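Local atomic coordinates of mercuric reductase (Metallosphaera sedula, PDB entry 4YWO), a protein that probably reduces mercuric ions to elemental mercury at the expense of NADPH, working as a homodimer with FAD as its cofactor. Residues I21-A26 / P41-K46; G47-T52 / K103-L108; E119-S124 / N270-L275. All blocks are in the same frame, centred on the assembly; numbering follows the deposited sequence.

Interaction 1: I21-A26 / P41-K46. With FAD (flavin-adenine dinucleotide), chain B.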
# COMPACT_ATOMS: atom_id res chain seq x y z
N ILE A 21 -15.69 -29.79 9.03
CA ILE A 21 -14.57 -30.71 8.90
C ILE A 21 -13.34 -29.95 8.49
O ILE A 21 -13.19 -29.55 7.34
CB ILE A 21 -14.80 -31.87 7.93
CG1 ILE A 21 -16.24 -32.44 8.07
CG2 ILE A 21 -13.69 -32.88 8.07
CD1 ILE A 21 -16.50 -33.10 9.35
N GLY A 22 -12.42 -29.81 9.43
CA GLY A 22 -11.14 -29.11 9.25
C GLY A 22 -11.13 -27.78 10.06
O GLY A 22 -12.14 -27.09 10.11
N TYR A 23 -9.98 -27.49 10.70
CA TYR A 23 -9.89 -26.32 11.57
C TYR A 23 -8.73 -25.34 11.21
O TYR A 23 -7.93 -24.92 12.04
CB TYR A 23 -9.94 -26.69 13.04
CG TYR A 23 -9.01 -27.69 13.63
CD1 TYR A 23 -7.71 -27.93 13.16
CD2 TYR A 23 -9.47 -28.44 14.72
CE1 TYR A 23 -6.87 -28.82 13.80
CE2 TYR A 23 -8.60 -29.34 15.35
CZ TYR A 23 -7.34 -29.57 14.88
OH TYR A 23 -6.49 -30.48 15.49
N GLY A 24 -8.58 -25.19 9.90
CA GLY A 24 -7.79 -24.12 9.29
C GLY A 24 -8.60 -22.85 9.12
O GLY A 24 -9.62 -22.60 9.76
N ALA A 25 -8.18 -22.03 8.20
CA ALA A 25 -8.79 -20.72 7.95
C ALA A 25 -10.27 -20.83 7.58
O ALA A 25 -11.11 -20.13 8.14
CB ALA A 25 -8.04 -20.08 6.73
N ALA A 26 -10.61 -21.74 6.66
CA ALA A 26 -12.01 -21.93 6.28
C ALA A 26 -12.86 -22.42 7.46
O ALA A 26 -14.00 -21.96 7.66
CB ALA A 26 -12.15 -22.80 5.07
N PRO A 41 -21.44 -25.24 16.64
CA PRO A 41 -21.09 -26.33 15.74
C PRO A 41 -20.23 -27.34 16.34
O PRO A 41 -19.55 -27.10 17.36
CB PRO A 41 -20.29 -25.61 14.62
CG PRO A 41 -19.70 -24.40 15.29
CD PRO A 41 -20.61 -24.03 16.47
N VAL A 42 -20.13 -28.51 15.70
CA VAL A 42 -19.13 -29.46 16.03
C VAL A 42 -17.99 -29.14 15.04
O VAL A 42 -18.24 -28.98 13.85
CB VAL A 42 -19.60 -30.91 15.80
CG1 VAL A 42 -18.48 -31.84 16.13
CG2 VAL A 42 -20.84 -31.22 16.61
N LEU A 43 -16.78 -29.04 15.54
CA LEU A 43 -15.59 -28.71 14.71
C LEU A 43 -14.61 -29.84 14.84
O LEU A 43 -14.17 -30.20 15.99
CB LEU A 43 -14.98 -27.39 15.22
CG LEU A 43 -13.67 -26.96 14.52
CD1 LEU A 43 -13.93 -26.67 13.08
CD2 LEU A 43 -13.18 -25.70 15.21
N ILE A 44 -14.33 -30.52 13.72
CA ILE A 44 -13.50 -31.67 13.76
C ILE A 44 -12.26 -31.43 12.97
O ILE A 44 -12.37 -31.08 11.81
CB ILE A 44 -14.26 -32.87 13.12
CG1 ILE A 44 -15.59 -33.07 13.76
CG2 ILE A 44 -13.40 -34.18 13.21
CD1 ILE A 44 -16.61 -33.99 13.10
N GLY A 45 -11.06 -31.63 13.51
CA GLY A 45 -9.88 -31.46 12.79
C GLY A 45 -8.75 -32.35 13.26
O GLY A 45 -8.80 -32.90 14.37
N LYS A 46 -7.76 -32.48 12.43
CA LYS A 46 -6.57 -33.11 12.96
C LYS A 46 -5.38 -32.27 12.69
O LYS A 46 -5.45 -31.39 11.87
CB LYS A 46 -6.49 -34.48 12.38
CG LYS A 46 -6.21 -34.45 10.93
CD LYS A 46 -6.27 -35.84 10.43
CE LYS A 46 -6.32 -35.79 8.96
NZ LYS A 46 -4.94 -35.77 8.50
PA FAD B . -6.31 -25.95 5.77
O1A FAD B . -5.95 -24.78 6.66
O2A FAD B . -5.24 -26.95 5.39
O5B FAD B . -7.53 -26.74 6.45
C5B FAD B . -7.47 -28.16 6.62
C4B FAD B . -7.40 -28.48 8.11
O4B FAD B . -8.42 -29.42 8.45
C3B FAD B . -6.06 -29.10 8.48
O3B FAD B . -5.39 -28.29 9.45
C2B FAD B . -6.37 -30.46 9.06
O2B FAD B . -5.91 -30.54 10.41
C1B FAD B . -7.89 -30.61 9.03
N9A FAD B . -8.26 -31.78 8.19
C8A FAD B . -7.83 -32.02 6.94
N7A FAD B . -8.36 -33.18 6.46
C5A FAD B . -9.14 -33.70 7.42
C6A FAD B . -9.98 -34.91 7.58
N6A FAD B . -10.10 -35.81 6.57
N1A FAD B . -10.63 -35.07 8.75
C2A FAD B . -10.52 -34.18 9.75
N3A FAD B . -9.77 -33.07 9.68
C4A FAD B . -9.07 -32.77 8.57
N1 FAD B . -2.16 -17.76 1.12
C2 FAD B . -2.23 -16.41 1.15
O2 FAD B . -3.34 -15.86 0.98
N3 FAD B . -1.15 -15.63 1.37
C4 FAD B . 0.07 -16.15 1.56
O4 FAD B . 1.05 -15.40 1.76
C4X FAD B . 0.23 -17.62 1.54
N5 FAD B . 1.43 -18.21 1.72
C5X FAD B . 1.54 -19.56 1.70
C6 FAD B . 2.79 -20.15 1.89
C7 FAD B . 2.91 -21.54 1.86
C7M FAD B . 4.26 -22.17 2.07
C8 FAD B . 1.72 -22.39 1.62
C8M FAD B . 1.86 -23.89 1.59
C9 FAD B . 0.47 -21.80 1.43
C9A FAD B . 0.35 -20.42 1.46
N10 FAD B . -0.91 -19.82 1.26
C10 FAD B . -0.99 -18.41 1.30
C1' FAD B . -2.10 -20.64 1.02
C2' FAD B . -2.93 -20.71 2.30
O2' FAD B . -2.09 -21.12 3.39
C3' FAD B . -4.09 -21.69 2.15
O3' FAD B . -4.83 -21.37 0.97
C4' FAD B . -5.01 -21.64 3.36
O4' FAD B . -4.32 -22.14 4.51
C5' FAD B . -6.27 -22.47 3.12
O5' FAD B . -6.82 -22.86 4.38
P FAD B . -7.89 -24.06 4.45
O1P FAD B . -8.57 -24.00 5.80
O2P FAD B . -8.72 -24.03 3.19
O3P FAD B . -6.96 -25.37 4.42
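Tyr-23, which has more surface buried by this contact than any other residue, lays its phenol ring against the backbone of Gly-45. The CA of Gly-45 stands 3.6 Å from the ring centroid and 15° off the normal, displaced toward the rim, which makes a CH-pi contact over one face. A first torsion of 54° puts CG of Tyr-23 between its own backbone N and carbonyl carbon, and this turns the ring across the strand end. The hydroxyl continues beyond Gly-45 to hydrogen-bond the carbonyl oxygen of Gly-47. At the base of the side chain, CB of Tyr-23 meets CD1 of Leu-43 at 4.0 Å. The same methyl, CD1 of Leu-43, lies 3.5 Å from the carbonyl oxygen of Gly-22, a buried acceptor that has no hydrogen-bond partner. These residues belong to the beta-alpha-beta unit of a Rossmann-type FAD-binding domain, in which Gly-22 and Gly-24 fit the GxGxxG fingerprint between strand 16-21 and helix 25-36. Ile-44, on the neighbouring parallel strand 42-45, accepts a nearly straight bond (160°) from Gly-22 N to its carbonyl oxygen, 2.7 Å long. Its side chain runs beside that of Ile-21, both pointing the same way, with CD1 of Ile-21 and CD1 of Ile-44 3.9 Å apart. The other branch of Ile-21 serves the cofactor: its CG2 is 3.8 Å from C2A of the FAD adenine. Gly-24 occupies the N-cap position of the helix, at whose start Ala-26 N donates to FAD O1P over 3.2 Å.

Interaction 2: G47-T52 / K103-L108; sequences GEIGGT and KYEDLL. With FAD (flavin-adenine dinucleotide), chain B.
Tyr-104 and Gly-50 meet without a direct hydrogen bond: the ring lies over CA of Gly-50, and the polar link between the two residues runs through a water. The CA of Gly-50 is 3.9 Å from the Tyr-104 ring centroid and 16° off its normal, a CH-pi contact over one face. Gly-50 is the third residue of a type II beta turn from Glu-48 to Gly-51, a position where positive phi favours glycine, and the turn is closed by Gly-51 N donating to Glu-48 O at 3.2 Å. It links strand 42-45 of the Rossmann-type FAD-binding domain to helix 51-56, which carries Cys-53, disulfide-bonded to Cys-58. Tyr-104 comes from the long helix 87-110, where a wider pi-type turn interrupts the regular winding at 103-105.

Beside the ring the contact is apolar. The Ile-49 and Tyr-104 side chains run antiparallel, flank to flank, CG2 of Ile-49 passing CB of Tyr-104 at 4.0 Å. With chi1 at -63°, both branches of Ile-49 converge on CD1 of Leu-108, which CD1 of Ile-49 meets tip to tip at 4.1 Å; CG2 lies besides against CG of Glu-105. Phe-28 of helix 25-36 packs on Ile-49 and Leu-108 and meets the Tyr-104 ring edge-to-face.

The bridging water donates to Gly-50 O at a notably short 2.5 Å, a length to be read with caution, and is hydrogen-bonded to the hydroxyl of Tyr-104 at 2.9 Å. Beyond the turn the chain grips the FAD pyrophosphate twice through Thr-52: its backbone N donates to FAD O1A in a long but nearly straight bond (167°), and its OG1 donates to FAD O2A over 3.1 Å.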
# COMPACT_ATOMS: atom_id res chain seq x y z
N GLY A 47 -4.30 -32.53 13.35
CA GLY A 47 -3.15 -31.69 13.07
C GLY A 47 -3.18 -30.42 13.92
O GLY A 47 -4.01 -30.24 14.84
N GLU A 48 -2.17 -29.57 13.69
CA GLU A 48 -2.06 -28.33 14.45
C GLU A 48 -3.28 -27.43 14.27
O GLU A 48 -3.75 -27.17 13.15
CB GLU A 48 -0.74 -27.58 14.13
CG GLU A 48 0.51 -28.40 14.35
CD GLU A 48 1.82 -27.65 14.13
OE1 GLU A 48 2.51 -27.47 15.15
OE2 GLU A 48 2.21 -27.33 12.96
N ILE A 49 -3.77 -26.85 15.35
CA ILE A 49 -4.86 -25.91 15.29
C ILE A 49 -4.45 -24.70 14.41
O ILE A 49 -3.34 -24.22 14.42
CB ILE A 49 -5.20 -25.38 16.73
CG1 ILE A 49 -5.68 -26.53 17.65
CG2 ILE A 49 -6.33 -24.42 16.71
CD1 ILE A 49 -7.05 -26.99 17.27
N GLY A 50 -5.38 -24.28 13.55
CA GLY A 50 -5.12 -23.18 12.63
C GLY A 50 -4.68 -23.61 11.27
O GLY A 50 -4.73 -22.81 10.33
N GLY A 51 -4.41 -24.88 11.06
CA GLY A 51 -4.11 -25.34 9.74
C GLY A 51 -2.88 -24.78 9.08
O GLY A 51 -1.86 -24.63 9.76
N THR A 52 -2.89 -24.62 7.77
CA THR A 52 -1.71 -24.37 7.03
C THR A 52 -1.15 -22.97 7.20
O THR A 52 0.07 -22.83 7.36
CB THR A 52 -1.99 -24.60 5.53
OG1 THR A 52 -2.28 -26.04 5.37
CG2 THR A 52 -0.81 -24.23 4.65
N LYS A 103 -4.86 -15.92 17.69
CA LYS A 103 -5.75 -15.91 16.53
C LYS A 103 -6.60 -17.17 16.35
O LYS A 103 -7.55 -17.16 15.55
CB LYS A 103 -4.95 -15.65 15.24
CG LYS A 103 -4.09 -14.37 15.29
CD LYS A 103 -4.89 -13.11 14.95
CE LYS A 103 -6.10 -12.87 15.86
NZ LYS A 103 -6.66 -11.48 15.78
N TYR A 104 -6.23 -18.26 17.02
CA TYR A 104 -6.93 -19.54 16.87
C TYR A 104 -7.23 -20.22 18.20
O TYR A 104 -8.38 -20.33 18.53
CB TYR A 104 -6.14 -20.50 15.97
CG TYR A 104 -5.95 -19.91 14.57
CD1 TYR A 104 -6.96 -20.01 13.61
CD2 TYR A 104 -4.80 -19.25 14.25
CE1 TYR A 104 -6.82 -19.50 12.39
CE2 TYR A 104 -4.64 -18.74 12.98
CZ TYR A 104 -5.62 -18.86 12.07
OH TYR A 104 -5.49 -18.31 10.77
N GLU A 105 -6.22 -20.61 18.99
CA GLU A 105 -6.49 -21.34 20.21
C GLU A 105 -7.35 -20.52 21.16
O GLU A 105 -8.29 -21.04 21.82
CB GLU A 105 -5.20 -21.78 20.90
CG GLU A 105 -4.42 -22.84 20.09
CD GLU A 105 -2.90 -23.05 20.38
OE1 GLU A 105 -2.26 -22.26 21.09
OE2 GLU A 105 -2.34 -24.04 19.85
N ASP A 106 -7.09 -19.23 21.27
CA ASP A 106 -7.88 -18.45 22.22
C ASP A 106 -9.34 -18.34 21.77
O ASP A 106 -10.23 -18.11 22.57
CB ASP A 106 -7.32 -17.03 22.41
CG ASP A 106 -6.04 -16.98 23.31
OD1 ASP A 106 -5.64 -17.96 23.96
OD2 ASP A 106 -5.42 -15.91 23.28
N LEU A 107 -9.58 -18.43 20.46
CA LEU A 107 -10.95 -18.35 19.94
C LEU A 107 -11.82 -19.57 20.30
O LEU A 107 -13.06 -19.46 20.29
CB LEU A 107 -10.96 -18.12 18.46
CG LEU A 107 -10.28 -16.83 18.01
CD1 LEU A 107 -10.75 -16.53 16.58
CD2 LEU A 107 -10.54 -15.73 18.99
N LEU A 108 -11.18 -20.70 20.55
CA LEU A 108 -11.85 -21.90 20.94
C LEU A 108 -12.37 -21.76 22.34
O LEU A 108 -13.34 -22.44 22.65
CB LEU A 108 -10.95 -23.12 20.85
CG LEU A 108 -10.52 -23.39 19.40
CD1 LEU A 108 -9.45 -24.46 19.37
CD2 LEU A 108 -11.68 -23.80 18.49
PA FAD B . -6.31 -25.95 5.77
O1A FAD B . -5.95 -24.78 6.66
O2A FAD B . -5.24 -26.95 5.39
O5B FAD B . -7.53 -26.74 6.45
C5B FAD B . -7.47 -28.16 6.62
C4B FAD B . -7.40 -28.48 8.11
O4B FAD B . -8.42 -29.42 8.45
C3B FAD B . -6.06 -29.10 8.48
O3B FAD B . -5.39 -28.29 9.45
C2B FAD B . -6.37 -30.46 9.06
O2B FAD B . -5.91 -30.54 10.41
C1B FAD B . -7.89 -30.61 9.03
N9A FAD B . -8.26 -31.78 8.19
C8A FAD B . -7.83 -32.02 6.94
N7A FAD B . -8.36 -33.18 6.46
C5A FAD B . -9.14 -33.70 7.42
C6A FAD B . -9.98 -34.91 7.58
N6A FAD B . -10.10 -35.81 6.57
N1A FAD B . -10.63 -35.07 8.75
C2A FAD B . -10.52 -34.18 9.75
N3A FAD B . -9.77 -33.07 9.68
C4A FAD B . -9.07 -32.77 8.57
N1 FAD B . -2.16 -17.76 1.12
C2 FAD B . -2.23 -16.41 1.15
O2 FAD B . -3.34 -15.86 0.98
N3 FAD B . -1.15 -15.63 1.37
C4 FAD B . 0.07 -16.15 1.56
O4 FAD B . 1.05 -15.40 1.76
C4X FAD B . 0.23 -17.62 1.54
N5 FAD B . 1.43 -18.21 1.72
C5X FAD B . 1.54 -19.56 1.70
C6 FAD B . 2.79 -20.15 1.89
C7 FAD B . 2.91 -21.54 1.86
C7M FAD B . 4.26 -22.17 2.07
C8 FAD B . 1.72 -22.39 1.62
C8M FAD B . 1.86 -23.89 1.59
C9 FAD B . 0.47 -21.80 1.43
C9A FAD B . 0.35 -20.42 1.46
N10 FAD B . -0.91 -19.82 1.26
C10 FAD B . -0.99 -18.41 1.30
C1' FAD B . -2.10 -20.64 1.02
C2' FAD B . -2.93 -20.71 2.30
O2' FAD B . -2.09 -21.12 3.39
C3' FAD B . -4.09 -21.69 2.15
O3' FAD B . -4.83 -21.37 0.97
C4' FAD B . -5.01 -21.64 3.36
O4' FAD B . -4.32 -22.14 4.51
C5' FAD B . -6.27 -22.47 3.12
O5' FAD B . -6.82 -22.86 4.38
P FAD B . -7.89 -24.06 4.45
O1P FAD B . -8.57 -24.00 5.80
O2P FAD B . -8.72 -24.03 3.19
O3P FAD B . -6.96 -25.37 4.42
O HOH W 1 -4.03 -20.50 9.65

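Interaction 3: E119-S124 / N270-L275. With FAD (flavin-adenine dinucleotide), chain B.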
# COMPACT_ATOMS: atom_id res chain seq x y z
N GLU A 119 -9.37 -37.70 12.56
CA GLU A 119 -9.61 -37.79 11.12
C GLU A 119 -11.08 -38.18 10.92
O GLU A 119 -11.50 -39.28 11.41
CB GLU A 119 -8.67 -38.75 10.45
CG GLU A 119 -8.91 -38.90 9.00
CD GLU A 119 -7.98 -39.77 8.24
OE1 GLU A 119 -7.00 -39.22 7.70
OE2 GLU A 119 -8.26 -40.99 8.19
N ALA A 120 -11.86 -37.31 10.28
CA ALA A 120 -13.24 -37.58 9.88
C ALA A 120 -13.31 -38.20 8.51
O ALA A 120 -12.57 -37.81 7.56
CB ALA A 120 -14.11 -36.34 9.91
N ARG A 121 -14.25 -39.17 8.31
CA ARG A 121 -14.60 -39.71 6.99
C ARG A 121 -16.09 -39.91 6.91
O ARG A 121 -16.67 -40.33 7.92
CB ARG A 121 -13.94 -41.10 6.77
CG ARG A 121 -12.42 -41.03 6.72
CD ARG A 121 -11.76 -42.38 6.51
NE ARG A 121 -10.34 -42.13 6.21
CZ ARG A 121 -9.82 -42.10 4.99
NH1 ARG A 121 -10.55 -42.34 3.91
NH2 ARG A 121 -8.53 -41.86 4.87
N PHE A 122 -16.67 -39.61 5.76
CA PHE A 122 -18.10 -39.74 5.57
C PHE A 122 -18.47 -41.25 5.51
O PHE A 122 -17.74 -42.00 4.83
CB PHE A 122 -18.65 -39.04 4.39
CG PHE A 122 -18.72 -37.52 4.63
CD1 PHE A 122 -17.62 -36.77 4.34
CD2 PHE A 122 -19.80 -36.97 5.11
CE1 PHE A 122 -17.67 -35.39 4.57
CE2 PHE A 122 -19.85 -35.58 5.43
CZ PHE A 122 -18.73 -34.84 5.13
N ILE A 123 -19.55 -41.53 6.20
CA ILE A 123 -20.16 -42.91 6.11
C ILE A 123 -21.59 -42.90 5.62
O ILE A 123 -22.17 -44.01 5.37
CB ILE A 123 -20.02 -43.62 7.48
CG1 ILE A 123 -20.75 -42.89 8.60
CG2 ILE A 123 -18.55 -43.90 7.84
CD1 ILE A 123 -20.63 -43.46 10.03
N SER A 124 -22.24 -41.74 5.46
CA SER A 124 -23.56 -41.63 4.93
C SER A 124 -23.71 -40.18 4.51
O SER A 124 -22.86 -39.34 4.86
CB SER A 124 -24.58 -41.96 5.96
OG SER A 124 -24.91 -40.91 6.84
N ASN A 270 -7.31 -32.13 -0.21
CA ASN A 270 -7.46 -33.26 0.75
C ASN A 270 -8.87 -33.82 0.66
O ASN A 270 -9.71 -33.45 1.39
CB ASN A 270 -7.18 -32.78 2.15
CG ASN A 270 -5.67 -32.51 2.40
OD1 ASN A 270 -4.80 -33.13 1.74
ND2 ASN A 270 -5.37 -31.57 3.32
N VAL A 271 -9.07 -34.78 -0.25
CA VAL A 271 -10.39 -35.27 -0.57
C VAL A 271 -10.53 -36.79 -0.28
O VAL A 271 -11.51 -37.36 -0.69
CB VAL A 271 -10.83 -34.95 -2.02
CG1 VAL A 271 -10.93 -33.46 -2.25
CG2 VAL A 271 -9.88 -35.55 -3.06
N ASP A 272 -9.64 -37.32 0.47
CA ASP A 272 -9.71 -38.75 0.90
C ASP A 272 -10.59 -38.85 2.16
O ASP A 272 -10.10 -39.00 3.29
CB ASP A 272 -8.29 -39.28 1.10
CG ASP A 272 -8.30 -40.79 1.48
OD1 ASP A 272 -9.36 -41.44 1.33
OD2 ASP A 272 -7.29 -41.29 2.00
N LEU A 273 -11.88 -38.69 1.95
CA LEU A 273 -12.86 -38.42 3.00
C LEU A 273 -14.08 -39.30 2.93
O LEU A 273 -15.11 -39.02 3.57
CB LEU A 273 -13.41 -36.93 2.87
CG LEU A 273 -12.37 -35.83 2.89
CD1 LEU A 273 -13.00 -34.48 2.64
CD2 LEU A 273 -11.63 -35.82 4.24
N GLY A 274 -14.02 -40.37 2.11
CA GLY A 274 -15.25 -41.12 1.91
C GLY A 274 -16.39 -40.42 1.22
O GLY A 274 -17.54 -40.66 1.49
N LEU A 275 -16.06 -39.49 0.32
CA LEU A 275 -17.04 -38.64 -0.30
C LEU A 275 -18.16 -39.37 -1.03
O LEU A 275 -19.29 -38.91 -1.01
CB LEU A 275 -16.34 -37.62 -1.24
CG LEU A 275 -15.41 -36.67 -0.55
CD1 LEU A 275 -14.71 -35.80 -1.59
CD2 LEU A 275 -16.09 -35.80 0.45
PA FAD B . -6.31 -25.95 5.77
O1A FAD B . -5.95 -24.78 6.66
O2A FAD B . -5.24 -26.95 5.39
O5B FAD B . -7.53 -26.74 6.45
C5B FAD B . -7.47 -28.16 6.62
C4B FAD B . -7.40 -28.48 8.11
O4B FAD B . -8.42 -29.42 8.45
C3B FAD B . -6.06 -29.10 8.48
O3B FAD B . -5.39 -28.29 9.45
C2B FAD B . -6.37 -30.46 9.06
O2B FAD B . -5.91 -30.54 10.41
C1B FAD B . -7.89 -30.61 9.03
N9A FAD B . -8.26 -31.78 8.19
C8A FAD B . -7.83 -32.02 6.94
N7A FAD B . -8.36 -33.18 6.46
C5A FAD B . -9.14 -33.70 7.42
C6A FAD B . -9.98 -34.91 7.58
N6A FAD B . -10.10 -35.81 6.57
N1A FAD B . -10.63 -35.07 8.75
C2A FAD B . -10.52 -34.18 9.75
N3A FAD B . -9.77 -33.07 9.68
C4A FAD B . -9.07 -32.77 8.57
N1 FAD B . -2.16 -17.76 1.12
C2 FAD B . -2.23 -16.41 1.15
O2 FAD B . -3.34 -15.86 0.98
N3 FAD B . -1.15 -15.63 1.37
C4 FAD B . 0.07 -16.15 1.56
O4 FAD B . 1.05 -15.40 1.76
C4X FAD B . 0.23 -17.62 1.54
N5 FAD B . 1.43 -18.21 1.72
C5X FAD B . 1.54 -19.56 1.70
C6 FAD B . 2.79 -20.15 1.89
C7 FAD B . 2.91 -21.54 1.86
C7M FAD B . 4.26 -22.17 2.07
C8 FAD B . 1.72 -22.39 1.62
C8M FAD B . 1.86 -23.89 1.59
C9 FAD B . 0.47 -21.80 1.43
C9A FAD B . 0.35 -20.42 1.46
N10 FAD B . -0.91 -19.82 1.26
C10 FAD B . -0.99 -18.41 1.30
C1' FAD B . -2.10 -20.64 1.02
C2' FAD B . -2.93 -20.71 2.30
O2' FAD B . -2.09 -21.12 3.39
C3' FAD B . -4.09 -21.69 2.15
O3' FAD B . -4.83 -21.37 0.97
C4' FAD B . -5.01 -21.64 3.36
O4' FAD B . -4.32 -22.14 4.51
C5' FAD B . -6.27 -22.47 3.12
O5' FAD B . -6.82 -22.86 4.38
P FAD B . -7.89 -24.06 4.45
O1P FAD B . -8.57 -24.00 5.80
O2P FAD B . -8.72 -24.03 3.19
O3P FAD B . -6.96 -25.37 4.42
O HOH W 2 -8.62 -37.82 5.34
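Arg-121 and Asp-272 form a bidentate salt bridge through the terminal nitrogens: NH1 donates to OD1 of Asp-272 at 3.0 Å and NH2 to OD2 of Asp-272 at 3.2 Å. The guanidinium and carboxylate planes stand 76° apart, and both oxygens are approached from above the carboxylate plane rather than in it. Next to this salt bridge, Phe-122 N donates to Leu-273 O over 2.8 Å, and the same carbonyl oxygen lies in plane at the edge of the Phe-122 ring. CD1 of that ring also packs against CD2 of Leu-275 at 4.3 Å.

The second shell fixes the arginine. Its outstretched side chain carries the guanidinium to the loop, and NE donates to OE2 of Glu-119 at 3.1 Å, placing the group between two carboxylates. Such a network would probably fix its rotation and offset part of the two negative charges. Asp-272 is the centre of an inverse gamma turn, and a water donates to its carbonyl oxygen at 2.8 Å and, weakly, to OE1 of Glu-119. Between Glu-119 and Arg-121, Ala-120 reads the FAD adenine, its N donating to N1A over 3.0 Å.

Farther out, Arg-121 pairs through its backbone with Lys-129 of strand 127-130, and Phe-122 meets Phe-140 edge-to-face, while Leu-273 and Leu-275 both pack on Ile-142, so that the loop after strand 267-269 is held against strands 120-124 and 139-142.

The three contacts hold FAD from different parts of one domain. Interaction 1 is the buried one, a parallel strand pairing whose chemistry is backbone bonding and apolar packing. Interaction 2 lies nearer the surface and depends on van der Waals contact and a bridging water; like interaction 1, it sets a tyrosine face over a glycine CA. Interaction 3, partly buried, adds a charged network at its outer side. Interactions 1 and 2 are continuous: Tyr-23 probably bonds through its carbonyl to Gly-50 N and packs on Ile-49. Interactions 1 and 3 meet where Ile-21 and Ile-44 touch Ala-120 beside the adenine. Interactions 2 and 3 do not touch, their nearest atoms being about 7 Å apart.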